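Local atomic coordinates of arginine kinase (Cydia pomonella granulosis virus, PDB entry 6VVG), a protein that binds adenine nucleotide and probably acts as a viral serine/threonine protein kinase. Residues D98-V103 and K143-L148. Residues are numbered along the deposited sequence; the frame is centred on the assembly and turned at random.
Sequences DLFDFV and KLENLL. With AMP (adenosine monophosphate), chain C.
Leu144 fits against the turn formed by Asp98-Val103. Its CB meets the backbone of the turn, 3.6 Å from Phe100 N and 3.8 Å from Phe100 CB. At CG the side chain forks. CD2 goes to Leu99 CB at 3.8 Å. CD1 meets Val103 CG2 tip to tip and also lies at the edge of the Phe100 ring, near its plane. Val202 and Glu205 of helix 192-208 touch the same leucine.

Leu99 N donates to Leu147 O at 3.0 Å. Asp98 CA makes a CH...O contact with that oxygen. Leu99 CD1 packs on Leu147 CB at 3.6 Å. The sequence HNDVKLEN marks the protein kinase catalytic loop; 143-148 spans its end and the short strand 147-148 that follows. Segment 98-103 comes after the hinge. Glu145 and Leu148 line the AMP pocket, and Leu148 CD1 is 3.8 Å from C6 of AMP.

Asp98 has CG between its backbone N and carbonyl carbon (chi1 56°). This turns OD1 back to accept from Asp101 N, an Asx motif. Asp101 OD2 in return accepts from Asp98 N. The other oxygen, Asp98 OD2, takes a hydrogen bond from a water at 2.7 Å. The same water donates to Glu145 O and makes a weak bond to O2' of AMP.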
ATOM      1  N   ASP A  98      16.005 -21.974  -3.527  1.00  9.09           N
ATOM      2  CA  ASP A  98      15.669 -21.164  -2.365  1.00 13.18           C
ATOM      3  C   ASP A  98      16.382 -21.752  -1.156  1.00 10.61           C
ATOM      4  O   ASP A  98      17.012 -22.810  -1.234  1.00 12.54           O
ATOM      5  CB  ASP A  98      14.155 -21.096  -2.143  1.00 14.46           C
ATOM      6  CG  ASP A  98      13.520 -22.465  -2.005  1.00 14.71           C
ATOM      7  OD1 ASP A  98      13.974 -23.260  -1.156  1.00 18.38           O
ATOM      8  OD2 ASP A  98      12.553 -22.744  -2.742  1.00 17.12           O
ATOM      9  N   LEU A  99      16.270 -21.055  -0.025  1.00  7.91           N
ATOM     10  CA  LEU A  99      17.015 -21.467   1.159  1.00 12.85           C
ATOM     11  C   LEU A  99      16.518 -22.800   1.699  1.00 12.60           C
ATOM     12  O   LEU A  99      17.281 -23.523   2.350  1.00 16.00           O
ATOM     13  CB  LEU A  99      16.932 -20.383   2.233  1.00 11.36           C
ATOM     14  CG  LEU A  99      17.531 -19.036   1.820  1.00 11.85           C
ATOM     15  CD1 LEU A  99      17.517 -18.039   2.974  1.00 12.61           C
ATOM     16  CD2 LEU A  99      18.955 -19.195   1.283  1.00 12.07           C
ATOM     17  N   PHE A 100      15.258 -23.155   1.435  1.00 14.12           N
ATOM     18  CA  PHE A 100      14.773 -24.454   1.890  1.00 13.15           C
ATOM     19  C   PHE A 100      15.502 -25.592   1.194  1.00 12.71           C
ATOM     20  O   PHE A 100      15.708 -26.656   1.791  1.00 11.86           O
ATOM     21  CB  PHE A 100      13.273 -24.591   1.648  1.00 15.35           C
ATOM     22  CG  PHE A 100      12.712 -25.919   2.081  1.00 17.84           C
ATOM     23  CD1 PHE A 100      12.506 -26.192   3.425  1.00 21.07           C
ATOM     24  CD2 PHE A 100      12.395 -26.896   1.149  1.00 16.46           C
ATOM     25  CE1 PHE A 100      11.987 -27.408   3.832  1.00 24.44           C
ATOM     26  CE2 PHE A 100      11.874 -28.115   1.551  1.00 25.73           C
ATOM     27  CZ  PHE A 100      11.673 -28.370   2.895  1.00 31.56           C
ATOM     28  N   ASP A 101      15.889 -25.396  -0.070  1.00 13.29           N
ATOM     29  CA  ASP A 101      16.625 -26.433  -0.784  1.00 14.25           C
ATOM     30  C   ASP A 101      17.918 -26.791  -0.064  1.00 13.43           C
ATOM     31  O   ASP A 101      18.406 -27.921  -0.185  1.00 13.97           O
ATOM     32  CB  ASP A 101      16.933 -25.977  -2.213  1.00 11.23           C
ATOM     33  CG  ASP A 101      15.696 -25.907  -3.089  1.00 15.19           C
ATOM     34  OD1 ASP A 101      14.740 -26.673  -2.842  1.00 14.99           O
ATOM     35  OD2 ASP A 101      15.681 -25.083  -4.030  1.00 21.95           O
ATOM     36  N   PHE A 102      18.485 -25.850   0.687  1.00 15.65           N
ATOM     37  CA  PHE A 102      19.770 -26.057   1.340  1.00 14.25           C
ATOM     38  C   PHE A 102      19.652 -26.679   2.719  1.00 24.13           C
ATOM     39  O   PHE A 102      20.677 -26.996   3.331  1.00 17.24           O
ATOM     40  CB  PHE A 102      20.523 -24.728   1.444  1.00 14.69           C
ATOM     41  CG  PHE A 102      21.030 -24.220   0.127  1.00 17.30           C
ATOM     42  CD1 PHE A 102      20.194 -23.526  -0.729  1.00 17.46           C
ATOM     43  CD2 PHE A 102      22.339 -24.446  -0.258  1.00 15.00           C
ATOM     44  CE1 PHE A 102      20.656 -23.062  -1.947  1.00 21.02           C
ATOM     45  CE2 PHE A 102      22.807 -23.986  -1.473  1.00 18.03           C
ATOM     46  CZ  PHE A 102      21.964 -23.293  -2.319  1.00 20.97           C
ATOM     47  N   VAL A 103      18.433 -26.886   3.230  1.00 15.07           N
ATOM     48  CA  VAL A 103      18.236 -27.504   4.519  1.00 13.13           C
ATOM     49  C   VAL A 103      17.320 -28.718   4.472  1.00 15.50           C
ATOM     50  O   VAL A 103      17.222 -29.447   5.464  1.00 17.83           O
ATOM     51  CB  VAL A 103      17.698 -26.493   5.563  1.00 13.52           C
ATOM     52  CG1 VAL A 103      18.551 -25.232   5.574  1.00 22.48           C
ATOM     53  CG2 VAL A 103      16.239 -26.158   5.277  1.00 17.82           C
ATOM     54  N   LYS A 143      10.168 -16.433   4.914  1.00 11.13           N
ATOM     55  CA  LYS A 143      10.459 -17.823   5.237  1.00  8.90           C
ATOM     56  C   LYS A 143      11.376 -18.375   4.157  1.00  6.74           C
ATOM     57  O   LYS A 143      11.580 -17.755   3.110  1.00  7.49           O
ATOM     58  CB  LYS A 143       9.180 -18.656   5.352  1.00 10.38           C
ATOM     59  CG  LYS A 143       8.211 -18.500   4.190  1.00 13.92           C
ATOM     60  CD  LYS A 143       7.041 -19.474   4.330  1.00 21.19           C
ATOM     61  CE  LYS A 143       5.898 -19.111   3.394  1.00 24.96           C
ATOM     62  NZ  LYS A 143       4.927 -20.233   3.239  1.00 34.60           N
ATOM     63  N   LEU A 144      11.916 -19.566   4.421  1.00  9.20           N
ATOM     64  CA  LEU A 144      12.883 -20.171   3.513  1.00 13.11           C
ATOM     65  C   LEU A 144      12.362 -20.208   2.081  1.00 13.41           C
ATOM     66  O   LEU A 144      13.083 -19.880   1.134  1.00 14.61           O
ATOM     67  CB  LEU A 144      13.220 -21.584   3.986  1.00 12.26           C
ATOM     68  CG  LEU A 144      13.724 -21.741   5.421  1.00 10.65           C
ATOM     69  CD1 LEU A 144      13.762 -23.197   5.845  1.00 16.76           C
ATOM     70  CD2 LEU A 144      15.103 -21.110   5.525  1.00 14.44           C
ATOM     71  N   GLU A 145      11.105 -20.611   1.908  1.00 13.47           N
ATOM     72  CA  GLU A 145      10.554 -20.803   0.573  1.00 13.79           C
ATOM     73  C   GLU A 145      10.388 -19.495  -0.192  1.00 18.67           C
ATOM     74  O   GLU A 145      10.232 -19.525  -1.418  1.00 13.93           O
ATOM     75  CB  GLU A 145       9.211 -21.527   0.684  1.00 20.19           C
ATOM     76  CG  GLU A 145       9.295 -22.917   1.318  1.00 23.52           C
ATOM     77  CD  GLU A 145       9.311 -22.887   2.841  1.00 23.73           C
ATOM     78  OE1 GLU A 145       9.430 -21.787   3.419  1.00 20.50           O
ATOM     79  OE2 GLU A 145       9.214 -23.966   3.462  1.00 36.07           O
ATOM     80  N   ASN A 146      10.426 -18.351   0.491  1.00 16.24           N
ATOM     81  CA  ASN A 146      10.296 -17.055  -0.159  1.00  9.78           C
ATOM     82  C   ASN A 146      11.628 -16.318  -0.263  1.00 12.86           C
ATOM     83  O   ASN A 146      11.643 -15.108  -0.515  1.00 10.09           O
ATOM     84  CB  ASN A 146       9.273 -16.194   0.582  1.00 14.34           C
ATOM     85  CG  ASN A 146       7.854 -16.671   0.372  1.00 19.12           C
ATOM     86  OD1 ASN A 146       7.563 -17.368  -0.598  1.00 15.01           O
ATOM     87  ND2 ASN A 146       6.960 -16.300   1.282  1.00 16.16           N
ATOM     88  N   LEU A 147      12.742 -17.018  -0.075  1.00  7.45           N
ATOM     89  CA  LEU A 147      14.082 -16.445  -0.175  1.00 11.61           C
ATOM     90  C   LEU A 147      14.822 -17.261  -1.233  1.00 10.78           C
ATOM     91  O   LEU A 147      15.412 -18.304  -0.937  1.00  9.94           O
ATOM     92  CB  LEU A 147      14.789 -16.462   1.175  1.00  9.86           C
ATOM     93  CG  LEU A 147      13.998 -15.724   2.259  1.00 12.38           C
ATOM     94  CD1 LEU A 147      14.637 -15.866   3.628  1.00 13.50           C
ATOM     95  CD2 LEU A 147      13.839 -14.242   1.898  1.00  6.55           C
ATOM     96  N   LEU A 148      14.763 -16.793  -2.477  1.00 10.63           N
ATOM     97  CA  LEU A 148      15.382 -17.496  -3.592  1.00 12.28           C
ATOM     98  C   LEU A 148      16.893 -17.305  -3.556  1.00 16.38           C
ATOM     99  O   LEU A 148      17.387 -16.222  -3.231  1.00 12.23           O
ATOM    100  CB  LEU A 148      14.808 -16.995  -4.916  1.00  9.54           C
ATOM    101  CG  LEU A 148      13.288 -16.816  -4.973  1.00 14.37           C
ATOM    102  CD1 LEU A 148      12.817 -16.498  -6.394  1.00 22.31           C
ATOM    103  CD2 LEU A 148      12.566 -18.049  -4.430  1.00 13.85           C
TER
HETATM  104  P   AMP C 301       5.756 -17.608  -5.114  1.00121.40           P
HETATM  105  O1P AMP C 301       5.331 -18.296  -3.835  1.00 74.94           O
HETATM  106  O2P AMP C 301       7.186 -17.156  -4.944  1.00 73.79           O
HETATM  107  O3P AMP C 301       4.720 -16.561  -5.445  1.00 59.45           O
HETATM  108  O5' AMP C 301       5.742 -18.656  -6.313  1.00 73.39           O
HETATM  109  C5' AMP C 301       5.812 -20.052  -6.065  1.00 54.83           C
HETATM  110  C4' AMP C 301       7.179 -20.611  -6.376  1.00 48.32           C
HETATM  111  O4' AMP C 301       7.560 -20.272  -7.739  1.00 53.55           O
HETATM  112  C3' AMP C 301       8.333 -20.079  -5.539  1.00 61.86           C
HETATM  113  O3' AMP C 301       8.408 -20.675  -4.255  1.00 66.65           O
HETATM  114  C2' AMP C 301       9.530 -20.381  -6.426  1.00 52.76           C
HETATM  115  O2' AMP C 301       9.849 -21.765  -6.390  1.00 56.30           O
HETATM  116  C1' AMP C 301       8.955 -20.046  -7.803  1.00 52.98           C
HETATM  117  N9  AMP C 301       9.178 -18.627  -8.137  1.00 51.79           N
HETATM  118  C8  AMP C 301       8.389 -17.633  -7.719  1.00 43.61           C
HETATM  119  N7  AMP C 301       8.886 -16.488  -8.189  1.00 40.33           N
HETATM  120  C5  AMP C 301       9.987 -16.777  -8.897  1.00 38.71           C
HETATM  121  C6  AMP C 301      10.866 -15.972  -9.583  1.00 43.85           C
HETATM  122  N6  AMP C 301      10.925 -14.540  -9.793  1.00 28.12           N
HETATM  123  N1  AMP C 301      11.901 -16.504 -10.215  1.00 24.94           N
HETATM  124  C2  AMP C 301      12.089 -17.845 -10.182  1.00 24.63           C
HETATM  125  N3  AMP C 301      11.227 -18.642  -9.506  1.00 36.45           N
HETATM  126  C4  AMP C 301      10.175 -18.098  -8.863  1.00 40.36           C
HETATM  127  O   HOH W   1      10.174 -21.579  -3.131  1.00 24.59           O